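Local coordinates for endo-beta-N-acetylglucosaminidase F1 (Bacteroides thetaiotaomicron VPI-5482, PDB 6TCV), which processes high-mannose N-glycans, probably hydrolysing the bond between the two N-acetylglucosamine residues of their core, at residues 233-238 and 278-283; 309-314 and 337-342; 373-378 and 416-421; 113-118 and 154-159. The protein carries 2 engineered substitutions. All coordinates share one frame; numbering follows the deposited sequence. Where two conformers were deposited one is given.

Contact 1: 233-238 and 278-283; sequences LLQPLR and AYNLDG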
loop_
_atom_site.group_PDB
_atom_site.type_symbol
_atom_site.label_atom_id
_atom_site.label_comp_id
_atom_site.label_asym_id
_atom_site.label_seq_id
_atom_site.Cartn_x
_atom_site.Cartn_y
_atom_site.Cartn_z
ATOM N N LEU A 233 11.230 14.045 7.449
ATOM C CA LEU A 233 10.241 13.414 8.303
ATOM C C LEU A 233 9.576 12.159 7.727
ATOM O O LEU A 233 8.969 11.408 8.493
ATOM C CB LEU A 233 9.153 14.430 8.716
ATOM C CG LEU A 233 9.724 15.594 9.507
ATOM C CD1 LEU A 233 8.566 16.585 9.794
ATOM C CD2 LEU A 233 10.324 15.174 10.827
ATOM N N LEU A 234 9.757 11.856 6.434
ATOM C CA LEU A 234 9.125 10.684 5.821
ATOM C C LEU A 234 10.144 9.793 5.119
ATOM O O LEU A 234 10.171 8.578 5.331
ATOM C CB LEU A 234 8.057 11.089 4.788
ATOM C CG LEU A 234 6.971 11.973 5.335
ATOM C CD1 LEU A 234 6.006 12.323 4.198
ATOM C CD2 LEU A 234 6.205 11.322 6.441
ATOM N N GLN A 235 11.043 10.367 4.349
ATOM C CA GLN A 235 12.013 9.565 3.602
ATOM C C GLN A 235 12.922 8.729 4.490
ATOM O O GLN A 235 13.353 7.646 4.027
ATOM C CB GLN A 235 12.813 10.448 2.635
ATOM C CG GLN A 235 11.948 11.125 1.561
ATOM C CD GLN A 235 11.094 10.209 0.710
ATOM O OE1 GLN A 235 11.528 9.126 0.360
ATOM N NE2 GLN A 235 9.850 10.582 0.458
ATOM N N PRO A 236 13.257 9.120 5.739
ATOM C CA PRO A 236 14.090 8.210 6.561
ATOM C C PRO A 236 13.426 6.863 6.769
ATOM O O PRO A 236 14.113 5.857 6.956
ATOM C CB PRO A 236 14.275 8.973 7.881
ATOM C CG PRO A 236 14.123 10.432 7.474
ATOM C CD PRO A 236 13.054 10.422 6.400
ATOM N N LEU A 237 12.103 6.808 6.772
ATOM C CA LEU A 237 11.400 5.541 6.857
ATOM C C LEU A 237 11.535 4.735 5.579
ATOM O O LEU A 237 11.765 3.520 5.608
ATOM C CB LEU A 237 9.947 5.751 7.171
ATOM C CG LEU A 237 9.597 6.598 8.388
ATOM C CD1 LEU A 237 8.083 6.713 8.535
ATOM C CD2 LEU A 237 10.250 5.960 9.602
ATOM N N ARG A 238 11.402 5.408 4.436
ATOM C CA ARG A 238 11.468 4.724 3.133
ATOM C C ARG A 238 12.845 4.166 2.882
ATOM O O ARG A 238 12.981 3.086 2.297
ATOM C CB ARG A 238 11.040 5.676 2.011
ATOM C CG ARG A 238 9.599 6.099 2.205
ATOM C CD ARG A 238 9.069 6.911 1.010
ATOM N NE ARG A 238 8.953 6.062 -0.159
ATOM C CZ ARG A 238 9.747 6.076 -1.204
ATOM N NH1 ARG A 238 10.771 6.901 -1.319
ATOM N NH2 ARG A 238 9.515 5.208 -2.195
ATOM N N ALA A 278 4.991 13.245 -6.605
ATOM C CA ALA A 278 5.695 14.482 -6.240
ATOM C C ALA A 278 6.380 14.363 -4.903
ATOM O O ALA A 278 7.466 14.926 -4.713
ATOM C CB ALA A 278 4.696 15.656 -6.240
ATOM N N TYR A 279 5.764 13.681 -3.956
ATOM C CA TYR A 279 6.296 13.576 -2.603
ATOM C C TYR A 279 7.003 12.244 -2.361
ATOM O O TYR A 279 7.426 11.969 -1.232
ATOM C CB TYR A 279 5.251 13.854 -1.546
ATOM C CG TYR A 279 4.673 15.260 -1.633
ATOM C CD1 TYR A 279 5.476 16.368 -1.318
ATOM C CD2 TYR A 279 3.385 15.516 -2.060
ATOM C CE1 TYR A 279 4.971 17.660 -1.356
ATOM C CE2 TYR A 279 2.878 16.852 -2.113
ATOM C CZ TYR A 279 3.687 17.882 -1.774
ATOM O OH TYR A 279 3.172 19.161 -1.820
ATOM N N ASN A 280 7.169 11.442 -3.407
ATOM C CA ASN A 280 7.922 10.181 -3.333
ATOM C C ASN A 280 7.358 9.297 -2.213
ATOM O O ASN A 280 8.054 8.940 -1.241
ATOM C CB ASN A 280 9.426 10.455 -3.216
ATOM C CG ASN A 280 10.304 9.262 -3.574
ATOM O OD1 ASN A 280 9.888 8.268 -4.177
ATOM N ND2 ASN A 280 11.595 9.401 -3.232
ATOM N N LEU A 281 6.071 8.966 -2.344
ATOM C CA LEU A 281 5.346 8.109 -1.421
ATOM C C LEU A 281 5.043 6.777 -2.095
ATOM O O LEU A 281 5.262 6.601 -3.295
ATOM C CB LEU A 281 4.063 8.756 -0.919
ATOM C CG LEU A 281 4.238 10.172 -0.356
ATOM C CD1 LEU A 281 2.891 10.676 0.103
ATOM C CD2 LEU A 281 5.230 10.118 0.838
ATOM N N ASP A 282 4.474 5.833 -1.355
ATOM C CA ASP A 282 4.332 4.462 -1.830
ATOM C C ASP A 282 2.912 4.040 -2.130
ATOM O O ASP A 282 2.697 2.864 -2.450
ATOM C CB ASP A 282 4.990 3.492 -0.842
ATOM C CG ASP A 282 6.441 3.758 -0.710
ATOM O OD1 ASP A 282 7.174 3.535 -1.692
ATOM O OD2 ASP A 282 6.889 4.207 0.386
ATOM N N GLY A 283 1.937 4.946 -2.029
ATOM C CA GLY A 283 0.553 4.668 -2.348
ATOM C C GLY A 283 -0.365 5.371 -1.396
ATOM O O GLY A 283 -0.008 6.380 -0.790
#

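Contact 2: 309-314 and 337-342; sequences AARLCY and ATVDGV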
loop_
_atom_site.group_PDB
_atom_site.type_symbol
_atom_site.label_atom_id
_atom_site.label_comp_id
_atom_site.label_asym_id
_atom_site.label_seq_id
_atom_site.Cartn_x
_atom_site.Cartn_y
_atom_site.Cartn_z
ATOM N N ALA A 309 -16.880 3.687 -5.363
ATOM C CA ALA A 309 -15.629 3.488 -4.645
ATOM C C ALA A 309 -14.674 2.596 -5.424
ATOM O O ALA A 309 -13.470 2.882 -5.532
ATOM C CB ALA A 309 -15.906 2.899 -3.267
ATOM N N ALA A 310 -15.190 1.494 -5.958
ATOM C CA ALA A 310 -14.338 0.585 -6.735
ATOM C C ALA A 310 -13.781 1.287 -7.959
ATOM O O ALA A 310 -12.608 1.105 -8.307
ATOM C CB ALA A 310 -15.130 -0.667 -7.129
ATOM N N ARG A 311 -14.606 2.082 -8.638
ATOM C CA ARG A 311 -14.098 2.867 -9.765
ATOM C C ARG A 311 -12.889 3.723 -9.355
ATOM O O ARG A 311 -11.858 3.746 -10.044
ATOM C CB ARG A 311 -15.212 3.725 -10.357
ATOM C CG ARG A 311 -14.719 4.826 -11.367
ATOM C CD ARG A 311 -14.124 4.213 -12.635
ATOM N NE ARG A 311 -15.145 3.458 -13.371
ATOM C CZ ARG A 311 -14.869 2.728 -14.434
ATOM N NH1 ARG A 311 -13.658 2.643 -14.931
ATOM N NH2 ARG A 311 -15.841 2.000 -14.997
ATOM N N LEU A 312 -12.985 4.395 -8.223
ATOM C CA LEU A 312 -11.863 5.202 -7.755
ATOM C C LEU A 312 -10.640 4.344 -7.486
ATOM O O LEU A 312 -9.520 4.697 -7.883
ATOM C CB LEU A 312 -12.237 6.008 -6.481
ATOM C CG LEU A 312 -11.075 6.770 -5.840
ATOM C CD1 LEU A 312 -10.498 7.806 -6.814
ATOM C CD2 LEU A 312 -11.491 7.403 -4.518
ATOM N N CYS A 313 -10.816 3.191 -6.845
ATOM C CA CYS A 313 -9.659 2.339 -6.569
ATOM C C CYS A 313 -8.997 1.863 -7.853
ATOM O O CYS A 313 -7.766 1.897 -7.980
ATOM C CB CYS A 313 -10.078 1.147 -5.703
ATOM S SG CYS A 313 -10.576 1.629 -4.016
ATOM N N TYR A 314 -9.812 1.406 -8.806
ATOM C CA TYR A 314 -9.322 0.919 -10.083
ATOM C C TYR A 314 -8.562 2.014 -10.809
ATOM O O TYR A 314 -7.460 1.779 -11.308
ATOM C CB TYR A 314 -10.515 0.447 -10.935
ATOM C CG TYR A 314 -10.168 0.189 -12.358
ATOM C CD1 TYR A 314 -9.513 -0.990 -12.733
ATOM C CD2 TYR A 314 -10.471 1.117 -13.328
ATOM C CE1 TYR A 314 -9.157 -1.214 -14.090
ATOM C CE2 TYR A 314 -10.141 0.882 -14.665
ATOM C CZ TYR A 314 -9.503 -0.293 -15.019
ATOM O OH TYR A 314 -9.163 -0.521 -16.344
ATOM N N ALA A 337 -16.159 -6.185 -6.850
ATOM C CA ALA A 337 -14.972 -6.980 -7.110
ATOM C C ALA A 337 -14.491 -6.884 -8.552
ATOM O O ALA A 337 -13.444 -7.480 -8.883
ATOM C CB ALA A 337 -15.301 -8.450 -6.785
ATOM N N THR A 338 -15.171 -6.111 -9.393
ATOM C CA THR A 338 -14.788 -6.000 -10.795
ATOM C C THR A 338 -15.081 -4.580 -11.269
ATOM O O THR A 338 -16.172 -4.049 -11.009
ATOM C CB THR A 338 -15.593 -7.003 -11.637
ATOM O OG1 THR A 338 -15.630 -8.277 -10.983
ATOM C CG2 THR A 338 -14.929 -7.214 -12.971
ATOM N N VAL A 339 -14.158 -4.003 -12.020
ATOM C CA VAL A 339 -14.349 -2.724 -12.708
ATOM C C VAL A 339 -13.849 -2.898 -14.119
ATOM O O VAL A 339 -12.708 -3.326 -14.321
ATOM C CB VAL A 339 -13.610 -1.559 -12.035
ATOM C CG1 VAL A 339 -13.788 -0.281 -12.834
ATOM C CG2 VAL A 339 -14.089 -1.365 -10.630
ATOM N N ASP A 340 -14.690 -2.609 -15.089
ATOM C CA ASP A 340 -14.277 -2.725 -16.493
ATOM C C ASP A 340 -13.677 -4.112 -16.787
ATOM O O ASP A 340 -12.725 -4.256 -17.561
ATOM C CB ASP A 340 -13.337 -1.604 -16.895
ATOM C CG ASP A 340 -14.027 -0.250 -16.941
ATOM O OD1 ASP A 340 -15.255 -0.186 -16.840
ATOM O OD2 ASP A 340 -13.308 0.752 -17.074
ATOM N N GLY A 341 -14.277 -5.145 -16.194
ATOM C CA GLY A 341 -13.842 -6.507 -16.375
ATOM C C GLY A 341 -12.562 -6.876 -15.668
ATOM O O GLY A 341 -12.126 -8.028 -15.777
ATOM N N VAL A 342 -12.015 -6.018 -14.833
ATOM C CA VAL A 342 -10.746 -6.270 -14.175
ATOM C C VAL A 342 -11.016 -6.593 -12.718
ATOM O O VAL A 342 -11.651 -5.801 -11.996
ATOM C CB VAL A 342 -9.796 -5.054 -14.262
ATOM C CG1 VAL A 342 -8.490 -5.345 -13.594
ATOM C CG2 VAL A 342 -9.542 -4.672 -15.724
HETATM O O HOH W 1 -10.849 0.710 -18.046
#

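Contact 3: 373-378 and 416-421; sequences ISMEFN and SRLQGG. With NAG (2-acetamido-2-deoxy-beta-D-glucopyranose), chain B; MAN (alpha-D-mannopyranose), chain C.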
loop_
_atom_site.group_PDB
_atom_site.type_symbol
_atom_site.label_atom_id
_atom_site.label_comp_id
_atom_site.label_asym_id
_atom_site.label_seq_id
_atom_site.Cartn_x
_atom_site.Cartn_y
_atom_site.Cartn_z
ATOM N N ILE A 373 -6.465 -8.677 12.326
ATOM C CA ILE A 373 -6.692 -7.941 13.567
ATOM C C ILE A 373 -6.507 -6.475 13.216
ATOM O O ILE A 373 -5.682 -6.122 12.377
ATOM C CB ILE A 373 -5.740 -8.387 14.700
ATOM C CG1 ILE A 373 -6.196 -7.797 16.042
ATOM C CG2 ILE A 373 -4.271 -8.051 14.356
ATOM C CD1 ILE A 373 -5.218 -8.193 17.176
ATOM N N SER A 374 -7.284 -5.626 13.865
ATOM C CA SER A 374 -7.164 -4.170 13.825
ATOM C C SER A 374 -7.208 -3.658 15.250
ATOM O O SER A 374 -8.265 -3.662 15.896
ATOM C CB SER A 374 -8.273 -3.516 12.972
ATOM O OG SER A 374 -8.078 -3.965 11.594
ATOM N N MET A 375 -6.120 -2.996 15.646
ATOM C CA MET A 375 -5.951 -2.557 17.027
ATOM C C MET A 375 -6.041 -1.039 17.084
ATOM O O MET A 375 -5.268 -0.338 16.417
ATOM C CB MET A 375 -4.577 -2.997 17.543
ATOM C CG MET A 375 -4.409 -4.494 17.635
ATOM S SD MET A 375 -2.737 -5.067 18.134
ATOM C CE MET A 375 -1.922 -4.898 16.540
ATOM N N GLU A 376 -6.979 -0.534 17.887
ATOM C CA GLU A 376 -7.147 0.916 18.108
ATOM C C GLU A 376 -6.227 1.239 19.281
ATOM O O GLU A 376 -6.526 0.897 20.443
ATOM C CB GLU A 376 -8.604 1.250 18.413
ATOM C CG GLU A 376 -9.118 2.530 17.754
ATOM C CD GLU A 376 -8.438 3.798 18.215
ATOM O OE1 GLU A 376 -7.456 3.721 18.998
ATOM O OE2 GLU A 376 -8.880 4.890 17.812
ATOM N N PHE A 377 -5.029 1.753 18.999
ATOM C CA PHE A 377 -4.031 1.935 20.045
ATOM C C PHE A 377 -4.305 3.138 20.934
ATOM O O PHE A 377 -3.758 3.197 22.036
ATOM C CB PHE A 377 -2.658 2.086 19.423
ATOM C CG PHE A 377 -2.016 0.816 18.913
ATOM C CD1 PHE A 377 -2.048 -0.344 19.646
ATOM C CD2 PHE A 377 -1.353 0.845 17.679
ATOM C CE1 PHE A 377 -1.432 -1.506 19.173
ATOM C CE2 PHE A 377 -0.722 -0.291 17.210
ATOM C CZ PHE A 377 -0.775 -1.459 17.941
ATOM N N ASN A 378 -5.126 4.089 20.498
ATOM C CA ASN A 378 -5.472 5.231 21.350
ATOM C C ASN A 378 -6.643 4.911 22.274
ATOM O O ASN A 378 -6.636 5.336 23.430
ATOM C CB ASN A 378 -5.831 6.419 20.454
ATOM C CG ASN A 378 -6.078 7.646 21.251
ATOM O OD1 ASN A 378 -5.208 8.110 22.002
ATOM N ND2 ASN A 378 -7.280 8.214 21.127
ATOM N N SER A 416 2.454 -3.403 25.408
ATOM C CA SER A 416 1.842 -4.517 26.124
ATOM C C SER A 416 1.034 -5.376 25.155
ATOM O O SER A 416 1.071 -6.613 25.234
ATOM C CB SER A 416 0.988 -4.039 27.320
ATOM O OG SER A 416 -0.316 -3.553 26.986
ATOM N N ARG A 417 0.357 -4.742 24.202
ATOM C CA ARG A 417 -0.513 -5.433 23.277
ATOM C C ARG A 417 0.248 -6.099 22.147
ATOM O O ARG A 417 -0.376 -6.825 21.354
ATOM C CB ARG A 417 -1.563 -4.456 22.733
ATOM C CG ARG A 417 -2.470 -3.904 23.812
ATOM C CD ARG A 417 -3.287 -2.748 23.284
ATOM N NE ARG A 417 -4.288 -3.219 22.310
ATOM C CZ ARG A 417 -5.112 -2.398 21.662
ATOM N NH1 ARG A 417 -5.020 -1.094 21.879
ATOM N NH2 ARG A 417 -6.010 -2.890 20.838
ATOM N N LEU A 418 1.564 -5.983 22.127
ATOM C CA LEU A 418 2.412 -6.612 21.107
ATOM C C LEU A 418 3.252 -7.717 21.737
ATOM O O LEU A 418 4.101 -8.284 21.051
ATOM C CB LEU A 418 3.327 -5.587 20.417
ATOM C CG LEU A 418 2.588 -4.461 19.712
ATOM C CD1 LEU A 418 3.521 -3.427 19.185
ATOM C CD2 LEU A 418 1.737 -5.028 18.544
ATOM N N GLN A 419 3.070 -8.049 22.998
ATOM C CA GLN A 419 3.837 -9.128 23.606
ATOM C C GLN A 419 3.473 -10.489 23.031
ATOM O O GLN A 419 2.314 -10.768 22.752
ATOM C CB GLN A 419 3.586 -9.135 25.120
ATOM C CG GLN A 419 4.203 -7.951 25.787
ATOM C CD GLN A 419 3.918 -7.837 27.257
ATOM O OE1 GLN A 419 3.169 -8.623 27.837
ATOM N NE2 GLN A 419 4.550 -6.859 27.873
ATOM N N GLY A 420 4.480 -11.353 22.877
ATOM C CA GLY A 420 4.252 -12.738 22.493
ATOM C C GLY A 420 4.047 -13.002 21.003
ATOM O O GLY A 420 4.450 -14.058 20.484
ATOM N N GLY A 421 3.392 -12.090 20.298
ATOM C CA GLY A 421 3.034 -12.359 18.914
ATOM C C GLY A 421 4.236 -12.449 17.991
ATOM O O GLY A 421 4.260 -13.257 17.039
HETATM C C1 NAG B . -12.584 5.414 12.606
HETATM C C2 NAG B . -11.644 6.181 11.694
HETATM C C3 NAG B . -11.110 7.484 12.293
HETATM C C4 NAG B . -11.498 7.593 13.755
HETATM C C5 NAG B . -11.188 6.271 14.431
HETATM C C6 NAG B . -11.379 6.283 15.942
HETATM C C7 NAG B . -10.177 5.175 9.992
HETATM C C8 NAG B . -9.058 4.179 9.755
HETATM N N2 NAG B . -10.558 5.321 11.258
HETATM O O3 NAG B . -11.645 8.596 11.569
HETATM O O4 NAG B . -10.691 8.628 14.343
HETATM O O5 NAG B . -12.059 5.239 13.928
HETATM O O6 NAG B . -11.199 5.007 16.464
HETATM O O7 NAG B . -10.721 5.802 9.075
HETATM C C1 MAN C . -9.529 13.545 21.519
HETATM C C2 MAN C . -8.683 13.693 22.765
HETATM C C3 MAN C . -7.934 12.395 23.017
HETATM C C4 MAN C . -8.945 11.268 23.149
HETATM C C5 MAN C . -9.883 11.222 21.947
HETATM C C6 MAN C . -11.044 10.302 22.201
HETATM O O2 MAN C . -9.566 13.931 23.879
HETATM O O3 MAN C . -7.166 12.524 24.201
HETATM O O4 MAN C . -8.252 10.025 23.239
HETATM O O5 MAN C . -10.469 12.509 21.686
HETATM O O6 MAN C . -11.926 10.192 21.080
HETATM O O HOH W 2 -3.080 0.629 23.102
#

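Contact 4: 113-118 and 154-159; sequences IRAGEG and DMRNAG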
loop_
_atom_site.group_PDB
_atom_site.type_symbol
_atom_site.label_atom_id
_atom_site.label_comp_id
_atom_site.label_asym_id
_atom_site.label_seq_id
_atom_site.Cartn_x
_atom_site.Cartn_y
_atom_site.Cartn_z
ATOM N N ILE A 113 14.147 -13.727 -12.711
ATOM C CA ILE A 113 14.601 -12.339 -12.718
ATOM C C ILE A 113 15.808 -12.238 -11.793
ATOM O O ILE A 113 15.695 -12.553 -10.602
ATOM C CB ILE A 113 13.510 -11.389 -12.194
ATOM C CG1 ILE A 113 12.233 -11.442 -13.038
ATOM C CG2 ILE A 113 14.084 -9.959 -12.099
ATOM C CD1 ILE A 113 11.036 -10.726 -12.376
ATOM N N ARG A 114 16.947 -11.803 -12.319
ATOM C CA ARG A 114 18.153 -11.608 -11.528
ATOM C C ARG A 114 18.325 -10.122 -11.201
ATOM O O ARG A 114 18.032 -9.249 -12.020
ATOM C CB ARG A 114 19.388 -12.190 -12.230
ATOM N N ALA A 115 18.774 -9.846 -9.980
ATOM C CA ALA A 115 19.099 -8.489 -9.564
ATOM C C ALA A 115 20.399 -8.063 -10.210
ATOM O O ALA A 115 21.300 -8.885 -10.414
ATOM C CB ALA A 115 19.261 -8.430 -8.043
ATOM N N GLY A 116 20.480 -6.799 -10.620
ATOM C CA GLY A 116 21.654 -6.319 -11.316
ATOM C C GLY A 116 22.367 -5.260 -10.490
ATOM O O GLY A 116 21.930 -4.909 -9.397
ATOM N N GLU A 117 23.515 -4.802 -10.994
ATOM C CA GLU A 117 24.257 -3.777 -10.265
ATOM C C GLU A 117 24.316 -2.386 -10.888
ATOM O O GLU A 117 24.582 -1.423 -10.162
ATOM C CB GLU A 117 25.661 -4.280 -9.904
ATOM C CG GLU A 117 25.623 -5.311 -8.778
ATOM C CD GLU A 117 25.102 -4.740 -7.465
ATOM O OE1 GLU A 117 25.194 -3.508 -7.273
ATOM O OE2 GLU A 117 24.610 -5.516 -6.616
ATOM N N GLY A 118 24.027 -2.235 -12.164
ATOM C CA GLY A 118 24.036 -0.894 -12.717
ATOM C C GLY A 118 22.917 0.067 -12.392
ATOM O O GLY A 118 22.998 1.219 -12.829
ATOM N N ASP A 154 14.523 -3.055 -6.869
ATOM C CA ASP A 154 15.598 -3.654 -6.074
ATOM C C ASP A 154 15.530 -3.117 -4.656
ATOM O O ASP A 154 15.804 -1.935 -4.426
ATOM C CB ASP A 154 16.930 -3.399 -6.763
ATOM C CG ASP A 154 18.131 -3.985 -6.035
ATOM O OD1 ASP A 154 17.971 -4.702 -5.045
ATOM O OD2 ASP A 154 19.252 -3.812 -6.578
ATOM N N MET A 155 15.229 -3.993 -3.688
ATOM C CA MET A 155 15.095 -3.595 -2.310
ATOM C C MET A 155 16.183 -4.169 -1.416
ATOM O O MET A 155 16.051 -4.166 -0.181
ATOM C CB MET A 155 13.708 -3.950 -1.754
ATOM C CG MET A 155 12.521 -3.352 -2.511
ATOM S SD MET A 155 12.492 -1.583 -2.353
ATOM C CE MET A 155 12.068 -1.130 -0.683
ATOM N N ARG A 156 17.267 -4.639 -1.999
ATOM C CA ARG A 156 18.279 -5.354 -1.221
ATOM C C ARG A 156 18.895 -4.456 -0.164
ATOM O O ARG A 156 19.322 -4.936 0.894
ATOM C CB ARG A 156 19.342 -5.923 -2.135
ATOM C CG ARG A 156 18.908 -7.145 -2.868
ATOM C CD ARG A 156 19.937 -7.606 -3.793
ATOM N NE ARG A 156 20.238 -6.695 -4.886
ATOM C CZ ARG A 156 21.210 -6.823 -5.733
ATOM N NH1 ARG A 156 22.051 -7.834 -5.608
ATOM N NH2 ARG A 156 21.331 -5.940 -6.721
ATOM N N ASN A 157 19.020 -3.165 -0.463
ATOM C CA ASN A 157 19.596 -2.204 0.480
ATOM C C ASN A 157 18.582 -1.511 1.394
ATOM O O ASN A 157 18.965 -0.508 2.020
ATOM C CB ASN A 157 20.569 -1.230 -0.203
ATOM C CG ASN A 157 21.753 -1.964 -0.835
ATOM O OD1 ASN A 157 22.208 -2.947 -0.280
ATOM N ND2 ASN A 157 22.338 -1.407 -1.878
ATOM N N ALA A 158 17.306 -1.728 1.200
ATOM C CA ALA A 158 16.206 -1.135 1.984
ATOM C C ALA A 158 15.441 -2.249 2.693
ATOM O O ALA A 158 14.259 -2.413 2.401
ATOM C CB ALA A 158 15.312 -0.283 1.118
ATOM N N GLY A 159 16.134 -3.152 3.351
ATOM C CA GLY A 159 15.620 -4.365 3.948
ATOM C C GLY A 159 15.190 -4.362 5.392
ATOM O O GLY A 159 14.877 -5.440 5.901
#

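Contact 1: 233-238 and 278-283
Arg238 holds Asp282 by a side-on, two-pronged salt bridge that ties the short helix 235-238 to the loop ending helix 262-278. The surroundings are those of a (beta/alpha)8 barrel: this loop turns from its helix into strand 283-287, and Asn280, with positive phi, is the C-prime residue of the Schellman motif that closes the helix. Arg238 NE donates to Asp282 OD2 over 2.8 Å, and its NH2 to OD1 of Asp282 over 2.9 Å. Both oxygens lie close to the guanidinium plane and are approached on their syn sides, although the carboxylate is turned 31° from that plane. A bend in the arginine chain (chi3 68°) lays one guanidinium face against the backbone carbonyl of Asn280, whose O sits 2.9 Å above the plane and toward its rim. That oxygen is instead hydrogen-bonded by Gln235 NE2 at 3.0 Å, nearly straight at 171°. The same amide has a second task, because Gln235 OE1 receives Arg238 NH1 at 2.9 Å on an in-plane lone pair and so helps fix the rotation that the Asp282 pair sets. Beneath the polar layer the leucines meet by their methyls, with Leu234 CD1 4.1 Å from Leu281 CD2. In the second shell, the neighbouring strand 243-249 receives Asp282: the backbone N of Val244 bonds OD2, so this oxygen takes a donor besides Arg238. Gln235 NE2 likewise has another acceptor, Asn230 OD1.

Contact 2: 309-314 and 337-342
A helix-to-hairpin contact, part salt bridge and part apolar packing, joins Ala310, Arg311 and Tyr314 of helix 306-319 to Val339, Asp340 and Val342. Arg311 meets Asp340 end-on: NH1 reaches OD2 at 2.9 Å, and NH2 of Arg311 reaches Asp340 OD1 at 2.9 Å. Both approaches come from above the carboxylate plane, which stands 56° from the guanidinium. Val339 packs against the guanidinium, its CG1 over the centre of one face and 3.6 Å from Arg311 CZ. With CG1 anti to its own backbone N (chi1 177°), Val339 turns CG2 the other way, to 3.7 Å from Ala310 CB. Val339 to Val342 form the type I' turn of a two-stranded hairpin that lies against one of the helices surrounding the (beta/alpha)8 barrel. Replacing Arg311 with a leucine would probably leave Asp340 without its charged mate and Val339 CG1 without the flat surface it packs on. Tyr314 packs alongside, with CD2 3.6 Å from Val339 CG1 and CE1 3.8 Å from Val342 CG2; Trp347 meets its ring edge-to-face. One water bridges Tyr314 OH, at 2.7 Å, and Asp340 OD2, to which it donates. Arg311 NH1 also forms a salt bridge with Glu315.

Contact 3: 373-378 and 416-421
Arg417 presents the edge of its guanidinium to the backbone of the other segment: Glu376 O and a water both lie in its plane, while Phe377 CD1 stands over one face. The ring of Phe377 is nearly upright to it, the planes 77° apart, and takes Met375 O on one of its own faces, offset toward the rim. Arg417 NH1 donates to Glu376 O at 2.9 Å in an almost straight bond (170°), yet comes from above the carbonyl plane and not along a lone pair. The water accepts from Arg417 NH1 and donates to Phe377 O, so two successive carbonyls are linked to one nitrogen. Arg417 NH2 passes Met375 CB at 3.6 Å, its polar needs met by Gly381 O and Gly383 O. A methionine in place of Arg417 would probably leave Glu376 O and these two glycine carbonyls without their donor, freeing the loop to shift. Farther out, Met375 CE lies 4.2 Å from Leu418 CD2, the chain bend at chi3 (-80°) turning that methyl round. Across the strand, doubtfully since two conformers are modelled, Glu376 OE2 accepts from NAG O6 at 2.7 Å; Asn378 ND2 donates to MAN O4 at 2.9 Å. Strand 371-376 belongs to the parallel sheet of the (beta/alpha)8 barrel, and sugars held at the carboxyl end of such a strand are consistent with the glycan-binding site of this glycosidase fold.

Contact 4: 113-118 and 154-159
An Asx turn at Asp154, enlarged into a salt-bridge network, joins the end of strand 147-154 to the loop after strand 108-114, with Arg156 reaching across to Ala115, Gly116 and Glu117. Asp154 OD1 accepts from the backbone N of Arg156, two residues on, at 3.1 Å on its anti side, and from Arg156 NE at 3.0 Å on its syn side. These donors approach from opposite faces of the carboxylate. Asp154 OD2 takes Arg156 NH2 at 3.0 Å, again on the syn side, and this side-on grip fixes the rotation of the guanidinium. The chain reaches back to its own aspartate through a bend at chi3 (-65°). With the group so fixed, Ala115 CB lies over the centre of one face, 3.4 Å from Arg156 CZ. At the edge, NH2 of Arg156 comes within 2.9 Å of Gly116 O, and Glu117 OE2 adds a salt bridge to that nitrogen at 3.3 Å, its carboxylate plane inclined 46° to the guanidinium. The arginine's positive charge probably offsets the repulsion between the carboxylates of Glu117 and Asp154. Strand 108-114 runs in the antiparallel sheet of four strands, where Ala115 bonds through its backbone to Glu42; Met155 pairs in the same way with Leu39 at the end of strand 34-39. The contact thus lies where the two N-terminal sheets approach, and the chain then goes on toward strand 169-175 of the barrel.

Along the chain contact 4 closes first, followed by contacts 1, 2 and 3 in series. Contact 4 belongs to the N-terminal sheets, whereas the other three decorate the (beta/alpha)8 barrel: contact 1 leads into strand 283-287, contact 2 sits on helix 306-319, and contact 3 is at the end of strand 371-376, beside the glycan. Contacts 1 and 4 alone touch, Arg238 O lying 4.3 Å from Ala158 CB, their centres about 19 Å apart; here the linker from the N-terminal sheets packs on the barrel. Contact 3 lies about 25 Å from contact 1 and 32 Å from contact 2, centre to centre, so the sugar-binding end is well separated from these packing sites.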